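Local coordinates for protein 3-keto-5-aminohexanoate cleavage enzyme (Ralstonia eutropha, PDB 3C6C) that probably cleaves 3-keto-5-aminohexanoate or a related beta-keto acid, using a divalent metal ion held in a TIM-barrel fold, at residues D125-P128 with V129-V133; Y162-T166 with R167-A171; R170-A173 with R174-E178; A223-E226 with T227-Q231. One frame throughout, in Å; residues are numbered along the deposited sequence.

Interaction 1 of 4, residues D125-P128 with V129-V133; sequences DVVP and VAERV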
# COMPACT_ATOMS: atom_id res chain seq x y z
N ASP A 125 25.80 29.26 -4.66
CA ASP A 125 26.35 28.89 -5.97
C ASP A 125 25.23 28.48 -6.89
O ASP A 125 24.94 27.29 -7.09
CB ASP A 125 27.40 27.75 -5.82
CG ASP A 125 28.19 27.46 -7.11
OD1 ASP A 125 28.30 28.35 -7.99
OD2 ASP A 125 28.71 26.32 -7.24
N VAL A 126 24.58 29.49 -7.45
CA VAL A 126 23.50 29.29 -8.41
C VAL A 126 23.98 29.82 -9.74
O VAL A 126 24.12 31.02 -9.93
CB VAL A 126 22.19 30.01 -7.97
CG1 VAL A 126 21.10 29.86 -9.04
CG2 VAL A 126 21.70 29.45 -6.63
N VAL A 127 24.24 28.92 -10.67
CA VAL A 127 24.87 29.33 -11.92
C VAL A 127 24.10 28.89 -13.15
O VAL A 127 23.28 27.97 -13.11
CB VAL A 127 26.34 28.86 -12.00
CG1 VAL A 127 27.15 29.47 -10.84
CG2 VAL A 127 26.45 27.38 -11.96
N PRO A 128 24.33 29.57 -14.26
CA PRO A 128 23.56 29.30 -15.45
C PRO A 128 23.84 27.96 -16.08
O PRO A 128 24.88 27.34 -15.83
CB PRO A 128 23.97 30.43 -16.41
CG PRO A 128 24.49 31.49 -15.53
CD PRO A 128 25.16 30.79 -14.40
N VAL A 129 22.89 27.56 -16.91
CA VAL A 129 22.94 26.27 -17.61
C VAL A 129 24.28 26.06 -18.32
O VAL A 129 24.91 25.02 -18.20
CB VAL A 129 21.76 26.12 -18.61
CG1 VAL A 129 22.03 24.99 -19.60
CG2 VAL A 129 20.46 25.91 -17.83
N ALA A 130 24.72 27.10 -19.02
CA ALA A 130 25.89 26.95 -19.89
C ALA A 130 27.11 26.59 -19.04
O ALA A 130 27.99 25.79 -19.44
CB ALA A 130 26.16 28.21 -20.67
N GLU A 131 27.17 27.17 -17.85
CA GLU A 131 28.30 26.87 -16.97
C GLU A 131 28.11 25.51 -16.31
O GLU A 131 29.04 24.73 -16.15
CB GLU A 131 28.51 27.94 -15.90
CG GLU A 131 29.95 27.89 -15.41
CD GLU A 131 30.22 28.80 -14.24
OE1 GLU A 131 29.46 29.78 -14.02
OE2 GLU A 131 31.21 28.52 -13.55
N ARG A 132 26.87 25.22 -15.97
CA ARG A 132 26.56 23.95 -15.29
C ARG A 132 26.98 22.75 -16.13
O ARG A 132 27.35 21.69 -15.60
CB ARG A 132 25.08 23.82 -14.96
CG ARG A 132 24.64 24.65 -13.79
CD ARG A 132 23.22 24.27 -13.47
NE ARG A 132 22.51 25.25 -12.66
CZ ARG A 132 21.35 24.96 -12.07
NH1 ARG A 132 20.84 23.74 -12.23
NH2 ARG A 132 20.71 25.87 -11.33
N VAL A 133 26.94 22.91 -17.44
CA VAL A 133 27.10 21.74 -18.32
C VAL A 133 28.49 21.68 -18.94
O VAL A 133 28.80 20.79 -19.75
CB VAL A 133 25.99 21.65 -19.42
CG1 VAL A 133 24.55 21.57 -18.80
CG2 VAL A 133 26.12 22.78 -20.43

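Interaction 2 of 4, residues Y162-T166 with R167-A171; sequences YLNTT and RTLRA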
# COMPACT_ATOMS: atom_id res chain seq x y z
N TYR A 162 17.82 23.93 -2.46
CA TYR A 162 18.18 23.44 -3.80
C TYR A 162 17.26 24.13 -4.77
O TYR A 162 16.05 23.94 -4.70
CB TYR A 162 17.95 21.93 -4.01
CG TYR A 162 19.15 21.02 -3.87
CD1 TYR A 162 20.43 21.50 -4.06
CD2 TYR A 162 18.97 19.67 -3.59
CE1 TYR A 162 21.53 20.66 -3.92
CE2 TYR A 162 20.06 18.82 -3.45
CZ TYR A 162 21.33 19.33 -3.62
OH TYR A 162 22.42 18.50 -3.49
N LEU A 163 17.84 24.91 -5.66
CA LEU A 163 17.08 25.71 -6.63
C LEU A 163 17.31 25.29 -8.06
O LEU A 163 18.31 25.66 -8.72
CB LEU A 163 17.39 27.21 -6.45
CG LEU A 163 16.55 28.15 -7.32
CD1 LEU A 163 15.12 28.18 -6.82
CD2 LEU A 163 17.17 29.56 -7.35
N ASN A 164 16.39 24.46 -8.50
CA ASN A 164 16.33 23.99 -9.88
C ASN A 164 14.95 24.24 -10.48
O ASN A 164 14.05 23.40 -10.38
CB ASN A 164 16.67 22.50 -9.94
CG ASN A 164 18.10 22.22 -9.51
OD1 ASN A 164 19.05 22.52 -10.23
ND2 ASN A 164 18.25 21.65 -8.34
N THR A 165 14.81 25.40 -11.11
CA THR A 165 13.54 25.83 -11.69
C THR A 165 13.20 24.90 -12.83
O THR A 165 14.08 24.32 -13.45
CB THR A 165 13.61 27.29 -12.21
OG1 THR A 165 14.60 27.36 -13.25
CG2 THR A 165 13.99 28.28 -11.10
N THR A 166 11.92 24.73 -13.08
CA THR A 166 11.49 23.83 -14.16
C THR A 166 12.03 24.36 -15.50
O THR A 166 12.29 23.61 -16.45
CB THR A 166 9.95 23.65 -14.18
OG1 THR A 166 9.31 24.93 -14.25
CG2 THR A 166 9.47 22.88 -12.90
N ARG A 167 12.25 25.67 -15.53
CA ARG A 167 12.78 26.34 -16.72
C ARG A 167 14.22 25.89 -16.98
O ARG A 167 14.63 25.51 -18.09
CB ARG A 167 12.74 27.86 -16.50
CG ARG A 167 13.28 28.69 -17.64
CD ARG A 167 13.10 30.20 -17.34
NE ARG A 167 13.79 30.59 -16.11
CZ ARG A 167 13.33 31.48 -15.24
NH1 ARG A 167 12.17 32.09 -15.45
NH2 ARG A 167 14.02 31.75 -14.14
N THR A 168 14.99 25.95 -15.91
CA THR A 168 16.38 25.47 -15.94
C THR A 168 16.49 23.98 -16.21
O THR A 168 17.36 23.54 -16.96
CB THR A 168 17.13 25.88 -14.66
OG1 THR A 168 17.35 27.29 -14.74
CG2 THR A 168 18.49 25.14 -14.52
N LEU A 169 15.58 23.20 -15.63
CA LEU A 169 15.59 21.75 -15.82
C LEU A 169 15.27 21.38 -17.27
O LEU A 169 15.87 20.46 -17.86
CB LEU A 169 14.62 21.06 -14.85
CG LEU A 169 15.04 21.09 -13.37
CD1 LEU A 169 13.90 20.54 -12.50
CD2 LEU A 169 16.37 20.35 -13.14
N ARG A 170 14.34 22.13 -17.85
CA ARG A 170 13.99 21.90 -19.25
C ARG A 170 15.19 22.18 -20.16
O ARG A 170 15.47 21.45 -21.10
CB ARG A 170 12.78 22.75 -19.69
CG ARG A 170 11.49 22.23 -19.17
CD ARG A 170 10.38 23.21 -19.42
NE ARG A 170 9.08 22.57 -19.22
CZ ARG A 170 8.24 22.90 -18.25
NH1 ARG A 170 8.52 23.90 -17.42
NH2 ARG A 170 7.10 22.24 -18.13
N ALA A 171 15.91 23.26 -19.84
CA ALA A 171 17.06 23.67 -20.66
C ALA A 171 18.20 22.65 -20.54
O ALA A 171 18.86 22.30 -21.55
CB ALA A 171 17.53 25.07 -20.27
O HOH W 1 10.32 27.65 -14.10

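Interaction 3 of 4, residues R170-A173 with R174-E178; sequences RAMA and RRFQE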
# COMPACT_ATOMS: atom_id res chain seq x y z
N ARG A 170 14.34 22.13 -17.85
CA ARG A 170 13.99 21.90 -19.25
C ARG A 170 15.19 22.18 -20.16
O ARG A 170 15.47 21.45 -21.10
CB ARG A 170 12.78 22.75 -19.69
CG ARG A 170 11.49 22.23 -19.17
CD ARG A 170 10.38 23.21 -19.42
NE ARG A 170 9.08 22.57 -19.22
CZ ARG A 170 8.24 22.90 -18.25
NH1 ARG A 170 8.52 23.90 -17.42
NH2 ARG A 170 7.10 22.24 -18.13
N ALA A 171 15.91 23.26 -19.84
CA ALA A 171 17.06 23.67 -20.66
C ALA A 171 18.20 22.65 -20.54
O ALA A 171 18.86 22.30 -21.55
CB ALA A 171 17.53 25.07 -20.27
N MSE A 172 18.39 22.15 -19.32
CA MSE A 172 19.41 21.13 -19.01
C MSE A 172 19.14 19.85 -19.77
O MSE A 172 20.01 19.25 -20.38
CB MSE A 172 19.41 20.78 -17.51
CG MSE A 172 19.88 21.89 -16.57
SE MSE A 172 21.75 22.33 -16.81
CE MSE A 172 22.55 20.87 -15.85
N ALA A 173 17.88 19.44 -19.69
CA ALA A 173 17.43 18.21 -20.34
C ALA A 173 17.74 18.30 -21.82
O ALA A 173 18.26 17.37 -22.44
CB ALA A 173 15.92 17.96 -20.11
N ARG A 174 17.41 19.46 -22.39
CA ARG A 174 17.67 19.72 -23.82
C ARG A 174 19.17 19.65 -24.17
O ARG A 174 19.56 19.05 -25.18
CB ARG A 174 17.05 21.04 -24.30
CG ARG A 174 17.07 21.14 -25.81
CD ARG A 174 16.34 22.38 -26.33
NE ARG A 174 14.91 22.44 -26.00
CZ ARG A 174 13.94 21.97 -26.78
NH1 ARG A 174 14.23 21.38 -27.94
NH2 ARG A 174 12.67 22.07 -26.41
N ARG A 175 20.00 20.22 -23.30
CA ARG A 175 21.45 20.19 -23.50
C ARG A 175 21.97 18.75 -23.49
O ARG A 175 22.82 18.37 -24.31
CB ARG A 175 22.22 21.06 -22.49
CG ARG A 175 22.15 22.52 -22.81
CD ARG A 175 22.77 22.81 -24.21
NE ARG A 175 24.24 22.74 -24.22
CZ ARG A 175 24.96 22.20 -25.19
NH1 ARG A 175 24.38 21.64 -26.24
NH2 ARG A 175 26.27 22.22 -25.11
N PHE A 176 21.43 17.95 -22.58
CA PHE A 176 21.86 16.55 -22.47
C PHE A 176 21.51 15.83 -23.76
O PHE A 176 22.29 15.03 -24.27
CB PHE A 176 21.17 15.81 -21.30
CG PHE A 176 21.70 16.13 -19.90
CD1 PHE A 176 22.15 17.39 -19.53
CD2 PHE A 176 21.65 15.15 -18.93
CE1 PHE A 176 22.60 17.65 -18.23
CE2 PHE A 176 22.09 15.41 -17.64
CZ PHE A 176 22.54 16.65 -17.28
N GLN A 177 20.33 16.13 -24.29
CA GLN A 177 19.88 15.46 -25.53
C GLN A 177 20.83 15.77 -26.66
O GLN A 177 21.28 14.89 -27.39
CB GLN A 177 18.50 15.94 -25.97
CG GLN A 177 17.37 15.33 -25.19
CD GLN A 177 16.04 15.85 -25.68
OE1 GLN A 177 15.77 17.05 -25.61
NE2 GLN A 177 15.20 14.95 -26.18
N GLU A 178 21.15 17.05 -26.75
CA GLU A 178 22.09 17.57 -27.77
C GLU A 178 23.48 16.94 -27.69
O GLU A 178 24.11 16.64 -28.70
CB GLU A 178 22.22 19.11 -27.66
CG GLU A 178 20.97 19.82 -28.14
CD GLU A 178 20.89 21.29 -27.78
OE1 GLU A 178 21.71 21.79 -27.00
OE2 GLU A 178 19.96 21.96 -28.29

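Interaction 4 of 4, residues A223-E226 with T227-Q231; sequences ASTE and TMIYQ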
# COMPACT_ATOMS: atom_id res chain seq x y z
N ALA A 223 13.40 6.78 3.82
CA ALA A 223 13.86 5.43 3.47
C ALA A 223 12.97 4.36 4.09
O ALA A 223 13.26 3.82 5.16
CB ALA A 223 15.37 5.23 3.94
N SER A 224 11.86 4.06 3.44
CA SER A 224 10.99 2.98 3.85
C SER A 224 10.54 2.18 2.65
O SER A 224 10.49 2.67 1.52
CB SER A 224 9.77 3.47 4.64
OG SER A 224 8.83 4.15 3.79
N THR A 225 10.18 0.94 2.91
CA THR A 225 9.61 0.08 1.86
C THR A 225 8.34 0.70 1.26
O THR A 225 8.13 0.68 0.04
CB THR A 225 9.33 -1.35 2.42
OG1 THR A 225 10.57 -1.91 2.88
CG2 THR A 225 8.75 -2.24 1.34
N GLU A 226 7.55 1.30 2.13
CA GLU A 226 6.28 1.90 1.75
C GLU A 226 6.51 3.05 0.79
O GLU A 226 5.77 3.24 -0.19
CB GLU A 226 5.48 2.34 2.99
CG GLU A 226 4.94 1.18 3.79
CD GLU A 226 5.85 0.72 4.95
OE1 GLU A 226 7.11 0.90 4.94
OE2 GLU A 226 5.30 0.13 5.90
N THR A 227 7.57 3.81 1.05
CA THR A 227 7.90 4.95 0.22
C THR A 227 8.29 4.46 -1.16
O THR A 227 7.84 4.98 -2.17
CB THR A 227 9.05 5.80 0.81
OG1 THR A 227 8.65 6.32 2.08
CG2 THR A 227 9.42 6.95 -0.13
N MSE A 228 9.12 3.43 -1.16
CA MSE A 228 9.65 2.88 -2.41
C MSE A 228 8.54 2.31 -3.29
O MSE A 228 8.49 2.58 -4.49
CB MSE A 228 10.73 1.80 -2.15
CG MSE A 228 11.56 1.57 -3.40
SE MSE A 228 12.92 0.25 -3.18
CE MSE A 228 13.95 1.07 -1.81
N ILE A 229 7.61 1.58 -2.69
CA ILE A 229 6.48 0.96 -3.44
C ILE A 229 5.58 2.04 -4.05
O ILE A 229 5.18 1.98 -5.22
CB ILE A 229 5.62 0.03 -2.53
CG1 ILE A 229 6.39 -1.25 -2.22
CG2 ILE A 229 4.28 -0.32 -3.22
CD1 ILE A 229 5.74 -2.13 -1.16
N TYR A 230 5.29 3.02 -3.21
CA TYR A 230 4.38 4.12 -3.59
C TYR A 230 4.95 4.92 -4.77
O TYR A 230 4.29 5.14 -5.79
CB TYR A 230 4.09 5.05 -2.41
CG TYR A 230 3.54 6.38 -2.84
CD1 TYR A 230 2.26 6.48 -3.38
CD2 TYR A 230 4.29 7.54 -2.72
CE1 TYR A 230 1.75 7.72 -3.80
CE2 TYR A 230 3.80 8.76 -3.11
CZ TYR A 230 2.52 8.85 -3.66
OH TYR A 230 2.05 10.06 -4.05
N GLN A 231 6.22 5.29 -4.63
CA GLN A 231 6.88 6.09 -5.64
C GLN A 231 7.11 5.25 -6.91
O GLN A 231 7.02 5.75 -8.02
CB GLN A 231 8.13 6.80 -5.13
CG GLN A 231 7.79 7.90 -4.16
CD GLN A 231 8.91 8.84 -3.76
OE1 GLN A 231 8.64 9.97 -3.35
NE2 GLN A 231 10.17 8.38 -3.81

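Interaction 1 of 4, residues D125-P128 with V129-V133
The backbone carbonyl of Val127 receives the side chain of Arg132, whose NE donates to Val127 O over 2.9 Å with an N-H...O angle of 154°. The oxygen sits near the edge of the guanidinium but somewhat tilted from its plane. Arginine suits this buried place because its chain, extended from CG to NE, reaches back along the turn and still leaves NH1 for a second acceptor, Asn164 OD1. One residue on, Pro128 O is gripped by two backbone donors of the first helical turn: Arg132 N donates to it at 2.9 Å, while Glu131 N, at 3.1 Å from Pro128 O, makes a weak bond. Pro128 occupies the N-cap position; its ring limits phi to about the -69° seen, and the helix start is met by its carbonyl. Beside these bonds, Val127 CG2 rests on Arg132 CG at 3.8 Å, and Val127 CB comes equally near Glu131 OE1. With CG anti to its backbone N (chi1 -157°), Glu131 leans back over Val127, and its other oxygen, OE2, forms a salt bridge with Arg79, which also pairs with Asp125. The positive arginine probably favours the ionised form of both acids. The whole is a strand-to-helix turn with Pro128 at the N-cap position, its backbone carbonyl taking the first helical amides, and it carries the edge strand 125-126 into the short helix 129-132.

Interaction 2 of 4, residues Y162-T166 with R167-A171
Thr165 OG1 accepts from Thr168 N at 3.0 Å, a fairly straight capping bond (158°) that ties the loop to the first turn of the helix. Threonine serves well as N-cap: with chi1 at 62°, OG1 stands between the backbone N and the carbonyl carbon and faces the amide three residues on. The same hydroxyl also bonds Glu117 of the second subunit, which reaches Thr168 OG1 and Arg167 as well, so one carboxylate collects three side chains at the helix start, where the helix dipole would probably favour its negative charge.

The tight part lies around Leu169, a buried place that suits a branched apolar chain. Its N donates to Thr165 O, its CG rests 3.4 Å from that same Thr165 O, and its CD1 is 3.6 Å from Asn164 O. Asn164 has two conformers; in the one given, ND2 bonds Thr149 O. Equally close, Thr166 and Arg170 run alongside one another, Arg170 CG 3.2 Å from Thr166 O. Glu159 of the second subunit bonds both Thr166 OG1 and the Arg170 guanidinium, which also pairs with Glu202.

The looser side belongs to exposed Arg167 and a water that donates to Thr166 OG1 (2.9 Å) and weakly accepts from Arg167 N, a first-turn amide with no i-4 carbonyl within the helix.

Leaving strand 158-162, the segment thus enters helix 166-179 between helix 129-132, touched by Thr168, and helix 190-201, whose Phe195 meets Thr166, Leu169 and Arg170.

Interaction 3 of 4, residues R170-A173 with R174-E178
Four successive i to i+4 bonds, from the amides of Arg174, Arg175, Phe176 and Gln177 to the carbonyls of Arg170, Ala171, Met172 and Ala173, join the two halves of one regular alpha-helix at N...O distances of 2.9 to 3.1 Å. On the buried face the Phe176 ring leans on the backbone: its CD1 is 3.0 Å from Met172 O, a close approach that goes with CG anti to the carbonyl carbon (chi1 -76°). Met172 is a selenomethionine with two conformers; in the one given, its chain, bent at chi2 and chi3, brings CE to Phe176 CE1 at 4.0 Å, a contact that may not hold in the other. Large, apolar and adaptable residues suit this face, which packs on strand 143-147 through Leu146 and Ala144. The partly exposed face is charged. Arg175, folded back by two bends, points NH1 at Glu178 OE1 in a salt bridge of 2.8 Å (160°), on the anti side, somewhat out of the carboxylate plane but near the guanidinium plane; NH2 pairs with Glu137. Gln177 has an extended chain whose NE2 is bonded by Asp206 and Gly203. Small Ala171 lets Val129 of helix 129-132 come close. This is the amphipathic helix of a beta/alpha barrel, with its apolar side turned to the strands and an i to i+3 ion pair on an adjoining, partly exposed flank.

Interaction 4 of 4, residues A223-E226 with T227-Q231
Ser224 and Thr227 join their hydroxyls, OG to OG1, over 2.8 Å, and either could be the donor. Each side chain is turned for it. Ser224 OG stands between its own backbone N and carbonyl carbon (chi1 71°), while Thr227 OG1 lies anti to its carbonyl carbon and looks back toward the N-terminus. Serine suits the N-cap position here because its short hydroxyl reaches Thr227 OG1. The Ser224 carbonyl also serves, taking Met228 N at 3.1 Å and, weakly, Thr227 N at 3.2 Å. Thr227 OG1 has a further partner, Tyr230 OH of the second subunit, and that pairing is reciprocal.

Thr225 and Ile229 meet one turn apart. With the Thr225 chi1 (to OG1) at -60°, CG2 falls anti to the backbone N and touches Ile229 CD1 at 3.9 Å; OG1 is thereby turned to Gln256. The isoleucine keeps CG1 close over the backbone, 3.4 Å from Thr225 O. Its apolar, branched side chain suits a face packed by Ile229 of the third subunit. Met228, a selenomethionine, leads away from the turn into the barrel side, reaching Trp241 and Ala243. Glu226, bent at chi2, reaches Arg232 of the third subunit. This first turn, with Ser224 at the N-cap position, opens helix 225-232, the crossover helix of a beta-alpha-beta unit between strands 210-214 and 240-244 of the barrel.

In the fold
Interactions 1, 2 and 3 cluster on one side of the barrel, with centres 11 to 13 Å apart; interaction 4 stands alone, its centre 26 Å or more from theirs. Interaction 1 is a surface turn and interaction 2 the buried one, yet they meet through the Arg132 to Asn164 bond. Interactions 2 and 3 share helix 166-179: its start is polar and faces another subunit, whereas its later turns offer an apolar face to the strands, with Met172 lying against Val129 and Val133 of interaction 1. Interactions 2 and 4 both touch the second subunit and place a hydroxyl residue at the N-cap, though only Thr165 makes a clear capping bond; interaction 1 has only a backbone carbonyl there.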